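Local structure of geranylgeranyl pyrophosphate synthase (Corynebacterium glutamicum, 3LMD) at residues G308-Q311 / A312-E316; I189-Y192 / T193-R197; E35-A38 / R39-A43. The protein probably catalyses the chain elongation of isoprenyl diphosphates with the help of magnesium ions, as a member of the FPP/GGPP synthase family. One frame throughout, in Å; residues are numbered along the deposited sequence.

From the N terminus the chain first meets interaction 3 (35-38 with 39-43), near the start of helix 34-55, then interaction 2 (189-192 with 193-197) at the start of helix 188-214, and last interaction 1 (308-311 with 312-316), the opening of helix 309-328. All three lie in series; each is one continuous helical stretch, so none closes a loop, nests or crosses. Interactions 1 and 2 have centres 15 Å apart, and both lean on helices 219-246 and 267-274. Interaction 3, about 35 Å from interaction 2 between centres and across the middle of the chain, packs instead on helix 77-86.

Interaction 1: residues G308-Q311 / A312-E316; sequences GGRQ and AALDE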
loop_
_atom_site.group_PDB
_atom_site.type_symbol
_atom_site.label_atom_id
_atom_site.label_comp_id
_atom_site.label_asym_id
_atom_site.label_seq_id
_atom_site.Cartn_x
_atom_site.Cartn_y
_atom_site.Cartn_z
ATOM N N GLY A 308 -7.369 35.301 -21.374
ATOM C CA GLY A 308 -6.037 34.969 -21.863
ATOM C C GLY A 308 -5.580 33.625 -21.292
ATOM O O GLY A 308 -4.392 33.277 -21.369
ATOM N N GLY A 309 -6.517 32.880 -20.718
ATOM C CA GLY A 309 -6.171 31.655 -19.961
ATOM C C GLY A 309 -5.634 30.531 -20.824
ATOM O O GLY A 309 -4.711 29.813 -20.423
ATOM N N ARG A 310 -6.199 30.377 -22.021
ATOM C CA ARG A 310 -5.723 29.322 -22.912
ATOM C C ARG A 310 -4.281 29.581 -23.301
ATOM O O ARG A 310 -3.434 28.679 -23.236
ATOM C CB ARG A 310 -6.598 29.203 -24.165
ATOM C CG ARG A 310 -6.117 28.043 -25.087
ATOM C CD ARG A 310 -6.946 27.961 -26.364
ATOM N NE ARG A 310 -6.815 26.616 -26.932
ATOM C CZ ARG A 310 -5.826 26.265 -27.749
ATOM N NH1 ARG A 310 -5.752 25.027 -28.222
ATOM N NH2 ARG A 310 -4.920 27.176 -28.109
ATOM N N GLN A 311 -3.962 30.819 -23.689
ATOM C CA GLN A 311 -2.601 31.057 -24.154
ATOM C C GLN A 311 -1.597 30.971 -22.997
ATOM O O GLN A 311 -0.454 30.567 -23.175
ATOM C CB GLN A 311 -2.465 32.417 -24.868
ATOM C CG GLN A 311 -1.067 32.586 -25.464
ATOM C CD GLN A 311 -0.852 31.624 -26.610
ATOM O OE1 GLN A 311 -1.751 31.402 -27.407
ATOM N NE2 GLN A 311 0.316 30.986 -26.660
ATOM N N ALA A 312 -2.012 31.406 -21.820
ATOM C CA ALA A 312 -1.135 31.316 -20.656
ATOM C C ALA A 312 -0.809 29.833 -20.323
ATOM O O ALA A 312 0.336 29.488 -19.975
ATOM C CB ALA A 312 -1.819 31.992 -19.450
ATOM N N ALA A 313 -1.815 28.973 -20.399
ATOM C CA ALA A 313 -1.594 27.531 -20.149
ATOM C C ALA A 313 -0.739 26.939 -21.253
ATOM O O ALA A 313 0.136 26.111 -20.995
ATOM C CB ALA A 313 -2.968 26.759 -20.072
ATOM N N LEU A 314 -1.006 27.356 -22.494
ATOM C CA LEU A 314 -0.230 26.865 -23.618
ATOM C C LEU A 314 1.233 27.288 -23.506
ATOM O O LEU A 314 2.127 26.501 -23.828
ATOM C CB LEU A 314 -0.862 27.319 -24.953
ATOM C CG LEU A 314 -0.274 26.895 -26.299
ATOM C CD1 LEU A 314 -0.082 25.358 -26.384
ATOM C CD2 LEU A 314 -1.187 27.400 -27.469
ATOM N N ASP A 315 1.494 28.518 -23.055
ATOM C CA ASP A 315 2.884 28.966 -22.886
ATOM C C ASP A 315 3.572 28.157 -21.801
ATOM O O ASP A 315 4.774 27.921 -21.861
ATOM C CB ASP A 315 2.963 30.458 -22.526
ATOM C CG ASP A 315 2.577 31.344 -23.709
ATOM O OD1 ASP A 315 2.628 30.852 -24.849
ATOM O OD2 ASP A 315 2.218 32.504 -23.496
ATOM N N GLU A 316 2.813 27.724 -20.804
ATOM C CA GLU A 316 3.395 26.831 -19.770
ATOM C C GLU A 316 3.729 25.451 -20.376
ATOM O O GLU A 316 4.797 24.883 -20.128
ATOM C CB GLU A 316 2.433 26.732 -18.581
ATOM C CG GLU A 316 2.959 25.943 -17.401
ATOM C CD GLU A 316 4.001 26.706 -16.591
ATOM O OE1 GLU A 316 4.581 27.692 -17.091
ATOM O OE2 GLU A 316 4.247 26.301 -15.447
#
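Gln-311 and Asp-315, one helical turn apart, join through a side-chain hydrogen bond in the first turns of helix 309-328, which has Gly-308 at its N-cap position. From CB, 3.2 Å from the backbone N of Ala-312, the glutamine sends CG back beside its own carbonyl carbon (chi1 -175°). CG comes to 3.8 Å from Asp-315 OD2. The chain then bends at chi2 (68°), which swings the amide along the helix toward the aspartate and puts CD 4.0 Å from Asp-315 OD1. Both amide branches pass Leu-314 CD2 at van der Waals distance, but it is NE2 that donates an N-H hydrogen bond to Asp-315 OD1, 2.9 Å long. OD1 lies close to the amide plane, but NE2 approaches OD1 from above the carboxylate plane, and the two flat groups are turned 52° against each other. The backbone repeats the same spacing: Asp-315 N donates to Gln-311 O at 2.8 Å, and both residues are thus joined twice. One turn earlier, Gly-308 O takes the N-H of Ala-312 at 3.1 Å.

Beside this pair, Arg-310 runs extended, alongside Leu-314 and pointing the same way, until NH2 stands 3.8 Å from Leu-314 CD2. Its NH1 is hydrogen-bonded to Val-351 O, while Ile-242 and Phe-246 of helix 219-246 touch the side chain. Ala-313 also meets Ile-242, and Ala-312 rests on Tyr-271 of helix 267-274. Ser-305, seen to bind calcium in this protein though no ion is bound to this chain, lies about 7 Å from Arg-310, side chain to side chain. The exposed bond from a neutral amide to a carboxylate therefore supplements the main-chain bonding of the first turns without an ion pair.

Interaction 2: residues I189-Y192 / T193-R197; sequences IEHY and TNVIR
His-191 and Tyr-192 each lay an aromatic face against the aliphatic residue four places on, in the opening turns of alpha-helix 188-214, part of the all-helical polyprenyl synthetase fold. Both rings have CG anti to the backbone N (chi1 174° for His-191, 165° for Tyr-192), which tips them forward along the helix. The imidazole receives Val-195 CG2 over one face, displaced toward the rim on the CE1 and NE2 side; this CH-pi contact spans 4.0 Å from the methyl to the ring centroid. The same methyl also grazes His-191 O at 3.3 Å. Tyr-192 meets Ile-196 in a similar way, at least in the conformer given, one of two for this isoleucine: its CG1 lies above the phenol ring, 4.2 Å from the centroid and nearest to CZ.

Outside the stretch, the phenol OH is hydrogen-bonded to Asp-241, and Ile-196 continues onto Met-234 and Gln-237 of helix 219-246. On another flank, Arg-178 of helix 159-181 meets His-191, Asn-194 and Val-195. The side chain of Val-195 is about 9 Å from that of Asp-115, seen as a calcium ligand in this protein, with no ion bound to this chain.

Asn-194 turns its amide back over the carbonyl of the preceding turn, yet ND2, 3.1 Å from Glu-190 O, has too poor an angle to donate there; that oxygen takes the backbone N-H of Asn-194 instead. The hydroxyl of Thr-193 does bond to the turn before it. With OG1 folded back along the helix (chi1 -64°), Ile-189 O accepts two bonds, from Thr-193 N and from Thr-193 OG1, each 2.9 Å long and arriving from opposite faces of the carbonyl plane.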
loop_
_atom_site.group_PDB
_atom_site.type_symbol
_atom_site.label_atom_id
_atom_site.label_comp_id
_atom_site.label_asym_id
_atom_site.label_seq_id
_atom_site.Cartn_x
_atom_site.Cartn_y
_atom_site.Cartn_z
ATOM N N ILE A 189 -2.015 28.124 -8.461
ATOM C CA ILE A 189 -1.296 27.612 -9.620
ATOM C C ILE A 189 -0.097 26.744 -9.202
ATOM O O ILE A 189 0.182 25.727 -9.823
ATOM C CB ILE A 189 -0.846 28.755 -10.548
ATOM C CG1 ILE A 189 -2.074 29.329 -11.268
ATOM C CG2 ILE A 189 0.203 28.245 -11.565
ATOM C CD1 ILE A 189 -1.863 30.729 -11.869
ATOM N N GLU A 190 0.600 27.158 -8.151
ATOM C CA GLU A 190 1.627 26.319 -7.506
ATOM C C GLU A 190 1.031 25.002 -6.993
ATOM O O GLU A 190 1.647 23.936 -7.118
ATOM C CB GLU A 190 2.279 27.066 -6.335
ATOM C CG GLU A 190 3.096 28.266 -6.763
ATOM C CD GLU A 190 3.876 28.898 -5.612
ATOM O OE1 GLU A 190 3.690 28.481 -4.448
ATOM O OE2 GLU A 190 4.679 29.816 -5.880
ATOM N N HIS A 191 -0.146 25.079 -6.374
ATOM C CA HIS A 191 -0.849 23.882 -5.916
ATOM C C HIS A 191 -1.127 22.933 -7.079
ATOM O O HIS A 191 -0.840 21.740 -7.011
ATOM C CB HIS A 191 -2.179 24.268 -5.244
ATOM C CG HIS A 191 -3.033 23.097 -4.869
ATOM N ND1 HIS A 191 -2.725 22.255 -3.819
ATOM C CD2 HIS A 191 -4.183 22.621 -5.409
ATOM C CE1 HIS A 191 -3.658 21.325 -3.716
ATOM N NE2 HIS A 191 -4.560 21.532 -4.663
ATOM N N TYR A 192 -1.715 23.469 -8.145
ATOM C CA TYR A 192 -2.057 22.677 -9.298
ATOM C C TYR A 192 -0.797 22.038 -9.838
ATOM O O TYR A 192 -0.787 20.868 -10.143
ATOM C CB TYR A 192 -2.699 23.563 -10.383
ATOM C CG TYR A 192 -2.787 22.938 -11.766
ATOM C CD1 TYR A 192 -3.925 22.259 -12.167
ATOM C CD2 TYR A 192 -1.757 23.111 -12.696
ATOM C CE1 TYR A 192 -4.024 21.703 -13.437
ATOM C CE2 TYR A 192 -1.829 22.558 -13.961
ATOM C CZ TYR A 192 -2.976 21.869 -14.336
ATOM O OH TYR A 192 -3.071 21.320 -15.599
ATOM N N THR A 193 0.266 22.819 -9.956
ATOM C CA THR A 193 1.519 22.319 -10.531
ATOM C C THR A 193 2.106 21.193 -9.673
ATOM O O THR A 193 2.567 20.165 -10.210
ATOM C CB THR A 193 2.563 23.438 -10.687
ATOM O OG1 THR A 193 2.073 24.394 -11.625
ATOM C CG2 THR A 193 3.913 22.870 -11.206
ATOM N N ASN A 194 2.088 21.382 -8.360
ATOM C CA ASN A 194 2.609 20.372 -7.419
ATOM C C ASN A 194 1.809 19.090 -7.470
ATOM O O ASN A 194 2.368 18.005 -7.452
ATOM C CB ASN A 194 2.590 20.901 -5.979
ATOM C CG ASN A 194 3.636 21.964 -5.735
ATOM O OD1 ASN A 194 4.655 21.989 -6.388
ATOM N ND2 ASN A 194 3.377 22.848 -4.797
ATOM N N VAL A 195 0.480 19.212 -7.510
ATOM C CA VAL A 195 -0.354 18.033 -7.647
ATOM C C VAL A 195 -0.006 17.201 -8.888
ATOM O O VAL A 195 0.169 15.985 -8.776
ATOM C CB VAL A 195 -1.846 18.362 -7.623
ATOM C CG1 VAL A 195 -2.653 17.100 -7.989
ATOM C CG2 VAL A 195 -2.247 18.874 -6.211
ATOM N N ILE A 196 0.105 17.838 -10.058
ATOM C CA ILE A 196 0.419 17.092 -11.288
ATOM C C ILE A 196 1.828 16.498 -11.253
ATOM O O ILE A 196 2.016 15.341 -11.613
ATOM C CB ILE A 196 0.261 17.950 -12.555
ATOM C CG1 ILE A 196 -1.135 18.568 -12.599
ATOM C CG2 ILE A 196 0.543 17.105 -13.815
ATOM C CD1 ILE A 196 -2.230 17.576 -12.470
ATOM N N ARG A 197 2.800 17.272 -10.799
ATOM C CA ARG A 197 4.185 16.758 -10.685
ATOM C C ARG A 197 4.214 15.479 -9.832
ATOM O O ARG A 197 4.884 14.494 -10.180
ATOM C CB ARG A 197 5.101 17.809 -10.056
ATOM C CG ARG A 197 6.568 17.387 -9.947
ATOM C CD ARG A 197 7.436 18.494 -9.268
ATOM N NE ARG A 197 6.806 18.986 -8.038
ATOM C CZ ARG A 197 6.883 18.384 -6.853
ATOM N NH1 ARG A 197 7.584 17.259 -6.716
ATOM N NH2 ARG A 197 6.248 18.905 -5.800
#

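Interaction 3: residues E35-A38 / R39-A43; sequences ELTA and RINDA
Side chains of Arg-39 and Leu-36 cross at about a right angle on helix 34-55, in a local contact between neighbouring turns near the periphery of the fold. The arginine chain bends at chi3 (-48°) and folds back toward the start of the helix, laying one face of its guanidinium over the Glu-35 to Leu-36 backbone. NH2 stands 3.4 Å from Leu-36 CD1, and NH1 comes 3.3 Å from Glu-35 CB. The carboxylate takes no direct part: Glu-35 OE2 remains 5.1 Å from Arg-39 NH1, and NE has a long, weak ion pair with Glu-87. Leu-36 and Ile-40 lie side by side, pointing the same way, with CD1 of the leucine 3.9 Å from CG1 of the isoleucine. Ile-40 carries this buried strip to Leu-83 and Leu-84 of helix 77-86. Beneath these side chains, Arg-39 N meets Glu-35 O in a nearly straight hydrogen bond of 2.9 Å. Just ahead of the helix, Asp-33 accepts the N-H of Leu-36 on OD2 and bonds Thr-37 OG1 through its main-chain O. Buried Leu-36, Ile-40 and Ala-43 against exposed Glu-35, Ala-38, Arg-39 and Asp-42 make the pattern of an amphipathic alpha-helix.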
loop_
_atom_site.group_PDB
_atom_site.type_symbol
_atom_site.label_atom_id
_atom_site.label_comp_id
_atom_site.label_asym_id
_atom_site.label_seq_id
_atom_site.Cartn_x
_atom_site.Cartn_y
_atom_site.Cartn_z
ATOM N N GLU A 35 12.244 -1.479 -37.258
ATOM C CA GLU A 35 12.848 -2.420 -36.298
ATOM C C GLU A 35 12.607 -1.977 -34.860
ATOM O O GLU A 35 12.231 -2.785 -34.018
ATOM C CB GLU A 35 14.344 -2.649 -36.513
ATOM C CG GLU A 35 14.674 -3.329 -37.806
ATOM C CD GLU A 35 14.988 -2.311 -38.855
ATOM O OE1 GLU A 35 14.238 -2.232 -39.859
ATOM O OE2 GLU A 35 15.968 -1.559 -38.644
ATOM N N LEU A 36 12.837 -0.696 -34.577
ATOM C CA LEU A 36 12.496 -0.170 -33.261
ATOM C C LEU A 36 11.104 -0.689 -32.909
ATOM O O LEU A 36 10.903 -1.282 -31.841
ATOM C CB LEU A 36 12.495 1.364 -33.250
ATOM C CG LEU A 36 12.214 1.973 -31.868
ATOM C CD1 LEU A 36 13.226 1.411 -30.850
ATOM C CD2 LEU A 36 12.255 3.496 -31.898
ATOM N N THR A 37 10.159 -0.471 -33.821
ATOM C CA THR A 37 8.764 -0.868 -33.617
ATOM C C THR A 37 8.635 -2.359 -33.231
ATOM O O THR A 37 7.954 -2.703 -32.252
ATOM C CB THR A 37 7.878 -0.490 -34.846
ATOM O OG1 THR A 37 7.814 0.941 -34.975
ATOM C CG2 THR A 37 6.447 -1.032 -34.692
ATOM N N ALA A 38 9.314 -3.235 -33.968
ATOM C CA ALA A 38 9.220 -4.682 -33.723
ATOM C C ALA A 38 9.817 -5.121 -32.373
ATOM O O ALA A 38 9.242 -5.959 -31.657
ATOM C CB ALA A 38 9.882 -5.453 -34.862
ATOM N N ARG A 39 10.995 -4.592 -32.060
ATOM C CA ARG A 39 11.698 -4.913 -30.827
ATOM C C ARG A 39 10.863 -4.469 -29.621
ATOM O O ARG A 39 10.661 -5.232 -28.673
ATOM C CB ARG A 39 13.055 -4.203 -30.791
ATOM C CG ARG A 39 14.111 -4.792 -31.721
ATOM C CD ARG A 39 15.498 -4.207 -31.431
ATOM N NE ARG A 39 15.503 -2.739 -31.323
ATOM C CZ ARG A 39 15.672 -1.902 -32.350
ATOM N NH1 ARG A 39 15.832 -2.370 -33.580
ATOM N NH2 ARG A 39 15.670 -0.588 -32.152
ATOM N N ILE A 40 10.365 -3.241 -29.690
ATOM C CA ILE A 40 9.528 -2.675 -28.645
ATOM C C ILE A 40 8.224 -3.473 -28.500
ATOM O O ILE A 40 7.889 -3.897 -27.401
ATOM C CB ILE A 40 9.244 -1.188 -28.916
ATOM C CG1 ILE A 40 10.529 -0.370 -28.747
ATOM C CG2 ILE A 40 8.158 -0.660 -28.007
ATOM C CD1 ILE A 40 11.103 -0.375 -27.346
ATOM N N ASN A 41 7.503 -3.694 -29.602
ATOM C CA ASN A 41 6.304 -4.551 -29.582
ATOM C C ASN A 41 6.529 -5.928 -28.930
ATOM O O ASN A 41 5.727 -6.356 -28.098
ATOM C CB ASN A 41 5.682 -4.706 -30.976
ATOM C CG ASN A 41 4.927 -3.457 -31.419
ATOM O OD1 ASN A 41 4.648 -2.565 -30.614
ATOM N ND2 ASN A 41 4.600 -3.387 -32.697
ATOM N N ASP A 42 7.611 -6.607 -29.291
ATOM C CA ASP A 42 7.945 -7.904 -28.678
ATOM C C ASP A 42 8.173 -7.781 -27.172
ATOM O O ASP A 42 7.773 -8.644 -26.397
ATOM C CB ASP A 42 9.223 -8.485 -29.274
ATOM C CG ASP A 42 9.044 -8.947 -30.707
ATOM O OD1 ASP A 42 7.904 -8.878 -31.214
ATOM O OD2 ASP A 42 10.047 -9.369 -31.324
ATOM N N ALA A 43 8.862 -6.733 -26.764
ATOM C CA ALA A 43 9.112 -6.556 -25.341
ATOM C C ALA A 43 7.808 -6.177 -24.604
ATOM O O ALA A 43 7.623 -6.588 -23.460
ATOM C CB ALA A 43 10.212 -5.529 -25.108
#